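Local coordinates for protein Cyp101j2 (Sphingobium yanoikuyae, PDB 5KYO) that is a haem-dependent cytochrome P450 monooxygenase that hydroxylates the monoterpene 1,8-cineole, probably by activating molecular oxygen at the haem iron, at residues D273-S284 / Y413-F424; P315-L324 / K335-V345. All blocks are in the same frame, centred on the assembly; numbering follows the deposited sequence. Where two conformers were deposited one is given.

Interaction 1 of 2, residues D273-S284 / Y413-F424. With HEM (protoporphyrin IX containing Fe), chain G.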
loop_
_atom_site.group_PDB
_atom_site.type_symbol
_atom_site.label_atom_id
_atom_site.label_comp_id
_atom_site.label_asym_id
_atom_site.label_seq_id
_atom_site.Cartn_x
_atom_site.Cartn_y
_atom_site.Cartn_z
ATOM N N ASP A 273 3.477 3.707 -4.116
ATOM C CA ASP A 273 3.547 2.332 -4.659
ATOM C C ASP A 273 2.259 1.527 -4.426
ATOM O O ASP A 273 1.883 0.720 -5.286
ATOM C CB ASP A 273 4.747 1.579 -4.069
ATOM C CG ASP A 273 6.075 2.050 -4.645
ATOM O OD1 ASP A 273 6.066 2.879 -5.582
ATOM O OD2 ASP A 273 7.132 1.592 -4.157
ATOM N N THR A 274 1.609 1.723 -3.273
ATOM C CA THR A 274 0.297 1.114 -2.995
ATOM C C THR A 274 -0.713 1.346 -4.139
ATOM O O THR A 274 -1.229 0.405 -4.736
ATOM C CB THR A 274 -0.342 1.653 -1.667
ATOM O OG1 THR A 274 -0.294 3.087 -1.638
ATOM C CG2 THR A 274 0.348 1.110 -0.422
ATOM N N VAL A 275 -0.995 2.601 -4.442
ATOM C CA VAL A 275 -1.968 2.937 -5.492
ATOM C C VAL A 275 -1.507 2.485 -6.884
ATOM O O VAL A 275 -2.302 1.911 -7.666
ATOM C CB VAL A 275 -2.245 4.459 -5.483
ATOM C CG1 VAL A 275 -2.999 4.899 -6.735
ATOM C CG2 VAL A 275 -3.003 4.823 -4.213
ATOM N N VAL A 276 -0.226 2.700 -7.195
ATOM C CA VAL A 276 0.314 2.298 -8.492
ATOM C C VAL A 276 0.189 0.763 -8.669
ATOM O O VAL A 276 -0.260 0.267 -9.709
ATOM C CB VAL A 276 1.801 2.722 -8.658
ATOM C CG1 VAL A 276 2.442 2.022 -9.856
ATOM C CG2 VAL A 276 1.954 4.242 -8.813
ATOM N N ASN A 277 0.581 0.019 -7.635
ATOM C CA ASN A 277 0.542 -1.443 -7.691
ATOM C C ASN A 277 -0.892 -1.958 -7.698
ATOM O O ASN A 277 -1.213 -2.906 -8.423
ATOM C CB ASN A 277 1.335 -2.029 -6.530
ATOM C CG ASN A 277 2.809 -1.827 -6.704
ATOM O OD1 ASN A 277 3.624 -2.242 -5.873
ATOM N ND2 ASN A 277 3.175 -1.173 -7.801
ATOM N N MET A 278 -1.771 -1.311 -6.930
ATOM C CA MET A 278 -3.176 -1.728 -6.920
ATOM C C MET A 278 -3.782 -1.536 -8.304
ATOM O O MET A 278 -4.462 -2.421 -8.817
ATOM C CB MET A 278 -4.000 -0.946 -5.885
ATOM C CG MET A 278 -5.495 -1.281 -5.875
ATOM S SD MET A 278 -5.902 -3.028 -5.509
ATOM C CE MET A 278 -5.358 -3.127 -3.790
ATOM N N LEU A 279 -3.544 -0.375 -8.901
ATOM C CA LEU A 279 -4.027 -0.114 -10.262
ATOM C C LEU A 279 -3.455 -1.113 -11.252
ATOM O O LEU A 279 -4.133 -1.506 -12.220
ATOM C CB LEU A 279 -3.680 1.314 -10.717
ATOM C CG LEU A 279 -4.440 2.464 -10.079
ATOM C CD1 LEU A 279 -3.685 3.767 -10.303
ATOM C CD2 LEU A 279 -5.836 2.550 -10.702
ATOM N N GLY A 280 -2.207 -1.516 -11.030
ATOM C CA GLY A 280 -1.603 -2.546 -11.857
ATOM C C GLY A 280 -2.350 -3.860 -11.812
ATOM O O GLY A 280 -2.620 -4.447 -12.859
ATOM N N PHE A 281 -2.668 -4.348 -10.609
ATOM C CA PHE A 281 -3.412 -5.603 -10.481
ATOM C C PHE A 281 -4.814 -5.467 -11.071
ATOM O O PHE A 281 -5.296 -6.367 -11.748
ATOM C CB PHE A 281 -3.514 -6.037 -9.021
ATOM C CG PHE A 281 -2.317 -6.808 -8.521
ATOM C CD1 PHE A 281 -2.156 -8.155 -8.827
ATOM C CD2 PHE A 281 -1.384 -6.200 -7.679
ATOM C CE1 PHE A 281 -1.068 -8.879 -8.340
ATOM C CE2 PHE A 281 -0.287 -6.913 -7.191
ATOM C CZ PHE A 281 -0.133 -8.261 -7.521
ATOM N N THR A 282 -5.441 -4.317 -10.825
ATOM C CA THR A 282 -6.802 -4.072 -11.296
ATOM C C THR A 282 -6.861 -4.136 -12.811
ATOM O O THR A 282 -7.641 -4.926 -13.379
ATOM C CB THR A 282 -7.331 -2.708 -10.818
ATOM O OG1 THR A 282 -7.380 -2.697 -9.387
ATOM C CG2 THR A 282 -8.736 -2.446 -11.367
ATOM N N PHE A 283 -6.020 -3.345 -13.472
ATOM C CA PHE A 283 -6.092 -3.308 -14.933
ATOM C C PHE A 283 -5.476 -4.513 -15.655
ATOM O O PHE A 283 -5.945 -4.861 -16.745
ATOM C CB PHE A 283 -5.499 -1.994 -15.457
ATOM C CG PHE A 283 -6.496 -0.872 -15.428
ATOM C CD1 PHE A 283 -6.678 -0.136 -14.267
ATOM C CD2 PHE A 283 -7.313 -0.619 -16.523
ATOM C CE1 PHE A 283 -7.621 0.884 -14.205
ATOM C CE2 PHE A 283 -8.266 0.398 -16.477
ATOM C CZ PHE A 283 -8.419 1.150 -15.316
ATOM N N SER A 284 -4.468 -5.170 -15.085
ATOM C CA SER A 284 -4.008 -6.422 -15.712
ATOM C C SER A 284 -5.092 -7.477 -15.591
ATOM O O SER A 284 -5.260 -8.308 -16.490
ATOM C CB SER A 284 -2.676 -6.945 -15.116
ATOM O OG SER A 284 -2.748 -7.221 -13.723
ATOM N N TYR A 413 5.114 -11.190 -11.776
ATOM C CA TYR A 413 4.904 -10.409 -10.555
ATOM C C TYR A 413 6.131 -10.291 -9.664
ATOM O O TYR A 413 6.994 -11.181 -9.643
ATOM C CB TYR A 413 3.793 -11.022 -9.714
ATOM C CG TYR A 413 2.547 -11.403 -10.470
ATOM C CD1 TYR A 413 2.469 -12.621 -11.147
ATOM C CD2 TYR A 413 1.437 -10.571 -10.487
ATOM C CE1 TYR A 413 1.340 -12.984 -11.823
ATOM C CE2 TYR A 413 0.278 -10.935 -11.164
ATOM C CZ TYR A 413 0.243 -12.148 -11.832
ATOM O OH TYR A 413 -0.883 -12.554 -12.519
ATOM N N SER A 414 6.176 -9.211 -8.889
ATOM C CA SER A 414 7.186 -9.059 -7.836
ATOM C C SER A 414 6.565 -9.072 -6.452
ATOM O O SER A 414 5.417 -8.656 -6.265
ATOM C CB SER A 414 7.972 -7.753 -7.997
ATOM O OG SER A 414 8.726 -7.752 -9.196
ATOM N N ASN A 415 7.347 -9.544 -5.484
ATOM C CA ASN A 415 7.022 -9.386 -4.072
ATOM C C ASN A 415 7.837 -8.260 -3.470
ATOM O O ASN A 415 8.884 -7.891 -3.985
ATOM C CB ASN A 415 7.314 -10.657 -3.268
ATOM C CG ASN A 415 6.301 -11.769 -3.515
ATOM O OD1 ASN A 415 5.146 -11.687 -3.085
ATOM N ND2 ASN A 415 6.752 -12.842 -4.148
ATOM N N GLY A 416 7.371 -7.762 -2.346
ATOM C CA GLY A 416 8.115 -6.767 -1.586
ATOM C C GLY A 416 7.141 -6.273 -0.553
ATOM O O GLY A 416 6.109 -6.901 -0.307
ATOM N N ILE A 417 7.445 -5.150 0.083
ATOM C CA ILE A 417 6.519 -4.593 1.056
ATOM C C ILE A 417 5.202 -4.265 0.361
ATOM O O ILE A 417 4.124 -4.367 0.952
ATOM C CB ILE A 417 7.103 -3.345 1.744
ATOM C CG1 ILE A 417 8.281 -3.747 2.630
ATOM C CG2 ILE A 417 6.062 -2.643 2.587
ATOM C CD1 ILE A 417 9.594 -3.618 1.959
ATOM N N VAL A 418 5.298 -3.864 -0.901
ATOM C CA VAL A 418 4.104 -3.712 -1.728
ATOM C C VAL A 418 4.298 -4.599 -2.969
ATOM O O VAL A 418 5.187 -4.363 -3.797
ATOM C CB VAL A 418 3.819 -2.237 -2.127
ATOM C CG1 VAL A 418 2.501 -2.153 -2.805
ATOM C CG2 VAL A 418 3.816 -1.321 -0.877
ATOM N N GLY A 419 3.501 -5.661 -3.050
ATOM C CA GLY A 419 3.506 -6.544 -4.214
ATOM C C GLY A 419 3.103 -5.817 -5.477
ATOM O O GLY A 419 2.537 -4.720 -5.398
ATOM N N SER A 420 3.377 -6.432 -6.632
ATOM C CA SER A 420 3.134 -5.816 -7.942
ATOM C C SER A 420 3.078 -6.821 -9.099
ATOM O O SER A 420 3.657 -7.904 -9.035
ATOM C CB SER A 420 4.216 -4.789 -8.271
ATOM O OG SER A 420 5.510 -5.382 -8.282
ATOM N N VAL A 421 2.359 -6.430 -10.146
ATOM C CA VAL A 421 2.480 -7.020 -11.473
ATOM C C VAL A 421 3.598 -6.224 -12.144
ATOM O O VAL A 421 3.575 -4.992 -12.135
ATOM C CB VAL A 421 1.158 -6.900 -12.308
ATOM C CG1 VAL A 421 1.281 -7.617 -13.642
ATOM C CG2 VAL A 421 -0.054 -7.375 -11.527
ATOM N N LYS A 422 4.601 -6.905 -12.673
ATOM C CA LYS A 422 5.662 -6.239 -13.416
ATOM C C LYS A 422 5.062 -5.540 -14.650
ATOM O O LYS A 422 4.015 -5.992 -15.182
ATOM C CB LYS A 422 6.750 -7.244 -13.814
ATOM C CG LYS A 422 7.409 -7.930 -12.623
ATOM C CD LYS A 422 8.614 -8.736 -13.048
ATOM C CE LYS A 422 9.296 -9.442 -11.873
ATOM N NZ LYS A 422 10.123 -10.580 -12.378
ATOM N N PRO A 423 5.703 -4.436 -15.093
ATOM C CA PRO A 423 5.175 -3.548 -16.137
ATOM C C PRO A 423 4.598 -4.291 -17.332
ATOM O O PRO A 423 5.245 -5.175 -17.889
ATOM C CB PRO A 423 6.398 -2.724 -16.543
ATOM C CG PRO A 423 7.167 -2.588 -15.265
ATOM C CD PRO A 423 6.952 -3.893 -14.508
ATOM N N PHE A 424 3.376 -3.944 -17.709
ATOM C CA PHE A 424 2.726 -4.647 -18.817
ATOM C C PHE A 424 2.190 -3.655 -19.837
ATOM O O PHE A 424 1.989 -2.484 -19.540
ATOM C CB PHE A 424 1.601 -5.545 -18.295
ATOM C CG PHE A 424 0.564 -4.812 -17.478
ATOM C CD1 PHE A 424 0.741 -4.617 -16.109
ATOM C CD2 PHE A 424 -0.591 -4.317 -18.076
ATOM C CE1 PHE A 424 -0.221 -3.934 -15.356
ATOM C CE2 PHE A 424 -1.559 -3.651 -17.332
ATOM C CZ PHE A 424 -1.367 -3.448 -15.970
HETATM C CHA HEM G . -1.203 2.705 6.357
HETATM C CHB HEM G . -2.356 -0.003 2.494
HETATM C CHC HEM G . -3.263 4.074 -0.044
HETATM C CHD HEM G . -1.215 6.674 3.470
HETATM C C1A HEM G . -1.492 1.604 5.587
HETATM C C2A HEM G . -1.501 0.210 6.013
HETATM C C3A HEM G . -1.806 -0.536 4.928
HETATM C C4A HEM G . -2.016 0.351 3.794
HETATM C CMA HEM G . -1.951 -2.078 4.904
HETATM C CAA HEM G . -1.219 -0.356 7.434
HETATM C CBA HEM G . 0.273 -0.474 7.731
HETATM C CGA HEM G . 0.490 -1.130 9.074
HETATM O O1A HEM G . 0.076 -2.310 9.256
HETATM O O2A HEM G . 1.090 -0.488 9.976
HETATM C C1B HEM G . -2.753 0.873 1.490
HETATM C C2B HEM G . -3.344 0.506 0.205
HETATM C C3B HEM G . -3.581 1.636 -0.491
HETATM C C4B HEM G . -3.157 2.747 0.325
HETATM C CMB HEM G . -3.641 -0.937 -0.278
HETATM C CAB HEM G . -4.200 1.844 -1.905
HETATM C CBB HEM G . -4.734 0.895 -2.678
HETATM C C1C HEM G . -2.819 5.137 0.702
HETATM C C2C HEM G . -2.959 6.538 0.356
HETATM C C3C HEM G . -2.377 7.255 1.328
HETATM C C4C HEM G . -1.875 6.326 2.323
HETATM C CMC HEM G . -3.642 7.023 -0.940
HETATM C CAC HEM G . -2.222 8.775 1.496
HETATM C CBC HEM G . -2.805 9.704 0.736
HETATM C C1D HEM G . -0.984 5.859 4.555
HETATM C C2D HEM G . -0.333 6.264 5.790
HETATM C C3D HEM G . -0.359 5.033 6.666
HETATM C C4D HEM G . -0.993 3.992 5.902
HETATM C CMD HEM G . 0.264 7.625 6.240
HETATM C CAD HEM G . 0.222 4.935 8.094
HETATM C CBD HEM G . -0.892 4.942 9.143
HETATM C CGD HEM G . -0.257 4.842 10.518
HETATM O O1D HEM G . -0.596 5.645 11.425
HETATM O O2D HEM G . 0.617 3.954 10.689
HETATM N NA HEM G . -1.816 1.644 4.232
HETATM N NB HEM G . -2.658 2.249 1.512
HETATM N NC HEM G . -2.167 5.042 1.910
HETATM N ND HEM G . -1.342 4.522 4.663
HETATM FE FE HEM G . -2.153 3.368 3.149
HETATM O O HOH W 1 1.034 -3.936 -10.019
#

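Interaction 2 of 2, residues P315-L324 / K335-V345. With HEM (protoporphyrin IX containing Fe), chain G.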
loop_
_atom_site.group_PDB
_atom_site.type_symbol
_atom_site.label_atom_id
_atom_site.label_comp_id
_atom_site.label_asym_id
_atom_site.label_seq_id
_atom_site.Cartn_x
_atom_site.Cartn_y
_atom_site.Cartn_z
ATOM N N PRO A 315 -4.944 -7.882 -2.279
ATOM C CA PRO A 315 -4.160 -7.262 -1.202
ATOM C C PRO A 315 -2.690 -7.166 -1.631
ATOM O O PRO A 315 -2.235 -8.067 -2.329
ATOM C CB PRO A 315 -4.352 -8.224 -0.027
ATOM C CG PRO A 315 -4.669 -9.587 -0.707
ATOM C CD PRO A 315 -5.471 -9.212 -1.912
ATOM N N VAL A 316 -1.979 -6.087 -1.282
ATOM C CA VAL A 316 -0.604 -5.950 -1.741
ATOM C C VAL A 316 0.428 -5.717 -0.619
ATOM O O VAL A 316 1.617 -6.014 -0.789
ATOM C CB VAL A 316 -0.478 -4.788 -2.784
ATOM C CG1 VAL A 316 -1.098 -5.199 -4.116
ATOM C CG2 VAL A 316 -1.102 -3.478 -2.263
ATOM N N VAL A 317 -0.020 -5.211 0.523
ATOM C CA VAL A 317 0.925 -4.784 1.576
ATOM C C VAL A 317 1.292 -5.895 2.574
ATOM O O VAL A 317 0.416 -6.632 3.045
ATOM C CB VAL A 317 0.379 -3.587 2.365
ATOM C CG1 VAL A 317 1.324 -3.217 3.508
ATOM C CG2 VAL A 317 0.188 -2.378 1.428
ATOM N N SER A 318 2.596 -6.034 2.838
ATOM C CA SER A 318 3.108 -6.879 3.918
ATOM C C SER A 318 3.875 -6.038 4.943
ATOM O O SER A 318 5.027 -5.645 4.738
ATOM C CB SER A 318 4.001 -7.999 3.370
ATOM O OG SER A 318 3.274 -8.794 2.447
ATOM N N SER A 319 3.223 -5.780 6.059
ATOM C CA SER A 319 3.834 -5.000 7.118
ATOM C C SER A 319 4.276 -5.980 8.201
ATOM O O SER A 319 3.836 -7.140 8.210
ATOM C CB SER A 319 2.840 -3.948 7.641
ATOM O OG SER A 319 3.346 -3.230 8.740
ATOM N N ALA A 320 5.160 -5.538 9.089
ATOM C CA ALA A 320 5.667 -6.412 10.143
ATOM C C ALA A 320 5.526 -5.722 11.488
ATOM O O ALA A 320 5.078 -4.578 11.548
ATOM C CB ALA A 320 7.109 -6.790 9.874
ATOM N N ARG A 321 5.885 -6.427 12.560
ATOM C CA ARG A 321 5.836 -5.879 13.916
ATOM C C ARG A 321 7.037 -6.366 14.746
ATOM O O ARG A 321 7.572 -7.449 14.514
ATOM C CB ARG A 321 4.531 -6.269 14.622
ATOM C CG ARG A 321 3.240 -5.719 13.994
ATOM C CD ARG A 321 3.020 -4.255 14.309
ATOM N NE ARG A 321 1.771 -3.767 13.730
ATOM C CZ ARG A 321 1.638 -3.378 12.463
ATOM N NH1 ARG A 321 2.677 -3.414 11.640
ATOM N NH2 ARG A 321 0.471 -2.947 12.022
ATOM N N GLU A 322 7.467 -5.545 15.698
ATOM C CA GLU A 322 8.555 -5.927 16.587
ATOM C C GLU A 322 8.026 -6.450 17.913
ATOM O O GLU A 322 7.121 -5.888 18.509
ATOM C CB GLU A 322 9.492 -4.737 16.837
ATOM C CG GLU A 322 10.617 -5.034 17.808
ATOM C CD GLU A 322 11.612 -3.895 17.924
ATOM O OE1 GLU A 322 11.413 -2.855 17.270
ATOM O OE2 GLU A 322 12.604 -4.050 18.665
ATOM N N VAL A 323 8.618 -7.531 18.389
ATOM C CA VAL A 323 8.301 -8.026 19.712
ATOM C C VAL A 323 9.133 -7.252 20.734
ATOM O O VAL A 323 10.356 -7.154 20.597
ATOM C CB VAL A 323 8.572 -9.520 19.806
ATOM C CG1 VAL A 323 8.323 -10.015 21.201
ATOM C CG2 VAL A 323 7.678 -10.279 18.811
ATOM N N LEU A 324 8.478 -6.673 21.734
ATOM C CA LEU A 324 9.197 -5.860 22.705
ATOM C C LEU A 324 9.579 -6.663 23.951
ATOM O O LEU A 324 10.583 -6.364 24.598
ATOM C CB LEU A 324 8.369 -4.634 23.100
ATOM C CG LEU A 324 7.744 -3.810 21.969
ATOM C CD1 LEU A 324 7.128 -2.541 22.538
ATOM C CD2 LEU A 324 8.768 -3.493 20.888
ATOM N N LYS A 335 11.345 -14.122 21.363
ATOM C CA LYS A 335 12.312 -13.339 22.115
ATOM C C LYS A 335 12.030 -11.858 21.925
ATOM O O LYS A 335 11.450 -11.457 20.914
ATOM C CB LYS A 335 13.740 -13.672 21.674
ATOM C CG LYS A 335 14.255 -15.032 22.135
ATOM C CD LYS A 335 15.739 -15.203 21.779
ATOM C CE LYS A 335 16.314 -16.497 22.359
ATOM N NZ LYS A 335 17.697 -16.786 21.877
ATOM N N ALA A 336 12.421 -11.042 22.896
ATOM C CA ALA A 336 12.369 -9.603 22.699
ATOM C C ALA A 336 13.285 -9.256 21.536
ATOM O O ALA A 336 14.389 -9.805 21.429
ATOM C CB ALA A 336 12.784 -8.852 23.967
ATOM N N GLY A 337 12.817 -8.369 20.658
ATOM C CA GLY A 337 13.572 -7.966 19.481
ATOM C C GLY A 337 13.239 -8.812 18.259
ATOM O O GLY A 337 13.738 -8.556 17.163
ATOM N N ASP A 338 12.412 -9.835 18.441
ATOM C CA ASP A 338 11.973 -10.633 17.299
ATOM C C ASP A 338 11.055 -9.815 16.368
ATOM O O ASP A 338 10.299 -8.942 16.808
ATOM C CB ASP A 338 11.262 -11.906 17.771
ATOM C CG ASP A 338 12.237 -13.018 18.159
ATOM O OD1 ASP A 338 13.461 -12.760 18.191
ATOM O OD2 ASP A 338 11.778 -14.152 18.425
ATOM N N MET A 339 11.130 -10.110 15.074
ATOM C CA MET A 339 10.270 -9.475 14.082
ATOM C C MET A 339 9.189 -10.448 13.642
ATOM O O MET A 339 9.459 -11.632 13.451
ATOM C CB MET A 339 11.084 -9.018 12.868
ATOM C CG MET A 339 12.093 -7.949 13.191
ATOM S SD MET A 339 11.240 -6.449 13.717
ATOM C CE MET A 339 10.134 -6.222 12.314
ATOM N N VAL A 340 7.964 -9.956 13.493
ATOM C CA VAL A 340 6.893 -10.800 12.980
ATOM C C VAL A 340 6.183 -10.136 11.802
ATOM O O VAL A 340 5.581 -9.069 11.945
ATOM C CB VAL A 340 5.851 -11.136 14.057
ATOM C CG1 VAL A 340 4.801 -12.049 13.466
ATOM C CG2 VAL A 340 6.517 -11.794 15.287
ATOM N N MET A 341 6.270 -10.789 10.643
ATOM C CA MET A 341 5.604 -10.320 9.435
ATOM C C MET A 341 4.145 -10.770 9.450
ATOM O O MET A 341 3.842 -11.901 9.794
ATOM C CB MET A 341 6.327 -10.829 8.184
ATOM C CG MET A 341 5.834 -10.231 6.884
ATOM S SD MET A 341 6.986 -10.446 5.518
ATOM C CE MET A 341 8.234 -9.215 5.904
ATOM N N ALA A 342 3.243 -9.862 9.098
ATOM C CA ALA A 342 1.814 -10.154 9.149
ATOM C C ALA A 342 1.124 -9.618 7.899
ATOM O O ALA A 342 0.480 -8.577 7.949
ATOM C CB ALA A 342 1.196 -9.546 10.407
ATOM N N PRO A 343 1.268 -10.330 6.770
ATOM C CA PRO A 343 0.823 -9.802 5.475
ATOM C C PRO A 343 -0.691 -9.671 5.333
ATOM O O PRO A 343 -1.451 -10.589 5.655
ATOM C CB PRO A 343 1.369 -10.830 4.472
ATOM C CG PRO A 343 2.484 -11.511 5.208
ATOM C CD PRO A 343 2.006 -11.591 6.617
ATOM N N THR A 344 -1.126 -8.529 4.815
ATOM C CA THR A 344 -2.530 -8.364 4.501
ATOM C C THR A 344 -2.952 -9.465 3.528
ATOM O O THR A 344 -4.109 -9.836 3.493
ATOM C CB THR A 344 -2.833 -6.985 3.888
ATOM O OG1 THR A 344 -2.163 -6.871 2.635
ATOM C CG2 THR A 344 -2.314 -5.870 4.804
ATOM N N VAL A 345 -1.988 -9.970 2.760
ATOM C CA VAL A 345 -2.211 -10.976 1.717
ATOM C C VAL A 345 -2.802 -12.273 2.260
ATOM O O VAL A 345 -3.719 -12.837 1.660
ATOM C CB VAL A 345 -0.895 -11.324 0.972
ATOM C CG1 VAL A 345 -1.146 -12.361 -0.130
ATOM C CG2 VAL A 345 -0.262 -10.067 0.402
HETATM C CHA HEM G . -1.203 2.705 6.357
HETATM C CHB HEM G . -2.356 -0.003 2.494
HETATM C CHC HEM G . -3.263 4.074 -0.044
HETATM C CHD HEM G . -1.215 6.674 3.470
HETATM C C1A HEM G . -1.492 1.604 5.587
HETATM C C2A HEM G . -1.501 0.210 6.013
HETATM C C3A HEM G . -1.806 -0.536 4.928
HETATM C C4A HEM G . -2.016 0.351 3.794
HETATM C CMA HEM G . -1.951 -2.078 4.904
HETATM C CAA HEM G . -1.219 -0.356 7.434
HETATM C CBA HEM G . 0.273 -0.474 7.731
HETATM C CGA HEM G . 0.490 -1.130 9.074
HETATM O O1A HEM G . 0.076 -2.310 9.256
HETATM O O2A HEM G . 1.090 -0.488 9.976
HETATM C C1B HEM G . -2.753 0.873 1.490
HETATM C C2B HEM G . -3.344 0.506 0.205
HETATM C C3B HEM G . -3.581 1.636 -0.491
HETATM C C4B HEM G . -3.157 2.747 0.325
HETATM C CMB HEM G . -3.641 -0.937 -0.278
HETATM C CAB HEM G . -4.200 1.844 -1.905
HETATM C CBB HEM G . -4.734 0.895 -2.678
HETATM C C1C HEM G . -2.819 5.137 0.702
HETATM C C2C HEM G . -2.959 6.538 0.356
HETATM C C3C HEM G . -2.377 7.255 1.328
HETATM C C4C HEM G . -1.875 6.326 2.323
HETATM C CMC HEM G . -3.642 7.023 -0.940
HETATM C CAC HEM G . -2.222 8.775 1.496
HETATM C CBC HEM G . -2.805 9.704 0.736
HETATM C C1D HEM G . -0.984 5.859 4.555
HETATM C C2D HEM G . -0.333 6.264 5.790
HETATM C C3D HEM G . -0.359 5.033 6.666
HETATM C C4D HEM G . -0.993 3.992 5.902
HETATM C CMD HEM G . 0.264 7.625 6.240
HETATM C CAD HEM G . 0.222 4.935 8.094
HETATM C CBD HEM G . -0.892 4.942 9.143
HETATM C CGD HEM G . -0.257 4.842 10.518
HETATM O O1D HEM G . -0.596 5.645 11.425
HETATM O O2D HEM G . 0.617 3.954 10.689
HETATM N NA HEM G . -1.816 1.644 4.232
HETATM N NB HEM G . -2.658 2.249 1.512
HETATM N NC HEM G . -2.167 5.042 1.910
HETATM N ND HEM G . -1.342 4.522 4.663
HETATM FE FE HEM G . -2.153 3.368 3.149
HETATM O O HOH W 2 -2.896 -4.569 1.022
#

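Interaction 1 of 2, residues D273-S284 / Y413-F424
Phe-281 lays one face of its ring against Val-421, whose CG2 sits 3.7 Å from the ring centroid and 20° off the normal, a CH-pi contact displaced toward the CD1 rim. CG2 is the branch anti to the carbonyl carbon of Val-421, and this turns it into the groove between Phe-281 and Ser-284. The Tyr-413 ring lies nearly parallel to Phe-281, planes at 15°, but slid so far that the rings barely overlap, Phe-281 CE1 lying 3.7 Å from Tyr-413 CD2. One helical turn on, Ser-284 CB rests over a face of the Phe-424 ring, 4.0 Å from its centroid. Gly-280 faces this ring without a side chain, and its O comes within 3.5 Å of Phe-424 CZ.

Toward the haem, Val-418 CG1 reaches 3.8 Å from Asp-273 O and packs beside Asn-277. Thr-274, which also touches Val-418 CG1, sets CB 3.4 Å from haem C3B, while its OG1 bonds back to Gly-270 O. Asp-273 and Thr-274 are consistent with the acid-alcohol pair of the long distal P450 helix, to whose C-terminal part helix 273-288 corresponds. Phe-59 and His-60 meet the Phe-281 ring edge-to-face, and helix 382-399 backs Leu-279 and Phe-283. One polar link is a water that donates to Asn-277 O and accepts from Val-421 N; helix carbonyl and strand amide thus satisfy each other through it, while apolar and aromatic contacts supply most of the interface.

Interaction 2 of 2, residues P315-L324 / K335-V345
An antiparallel strand pair of the mixed P450 beta sheet brings 318-323 alongside 339-343, close to a haem propionate. Arg-321 and Val-340 exchange two backbone bonds, the straighter running from Val-340 N to Arg-321 O at 2.7 Å and 167°. Val-323 also pairs with the type II turn 335-338 that leads into 339-343: its N bonds to Asp-338 O, and its O accepts from the N of Gly-337, which adopts backbone angles suited to glycine.

On one face, Met-339 folds back so that CE lies 3.9 Å from Ala-320 CB; on the other, Val-323 CG2 meets Val-340 CG2. The Arg-321 side chain, bent at chi2 (-77°), turns its guanidinium edge to the haem, and NH2 donates to propionate O1A at 2.9 Å, nearly straight at 173°. NH1 bonds to Ser-319 OG and Ala-320 O, both near the guanidinium plane, which fixes the rotation of the group; NH2 also reaches Met-96 O. With an alanine here, propionate O1A is likely to lose this charged partner, and the Ser-319 hydroxyl the N-H that holds it.

Val-317 flanks the ring system, CG2 3.6 Å from haem CHB. Where 339-343 passes into helix 344-348, Val-317 O takes two bonds from Thr-344: one from the backbone N, and one from OG1, which lies 2.6 Å away in the carbonyl plane, on a lone pair.

How the interactions relate
Interaction 2 is nested in the chain loop closed by interaction 1, and although their centres stand 21 Å apart the two touch directly. Segment 413-424 runs beside the start of 315-324: Ile-417 O lies 2.9 Å from Ser-318 N, and Gly-419 N 3.0 Å from Val-316 O, both probable hydrogen bonds. Val-316 is the shared side chain, with CG1 3.6 Å from Phe-281 CE2 and CG2 3.9 Å from Val-418 CG1. Both contacts border the haem, but at different parts: 273-284 packs on the macrocycle and a vinyl group, whereas 315-324 reaches a methyl, a meso carbon and a propionate. The C-terminal hairpin therefore bridges the two haem-lining elements.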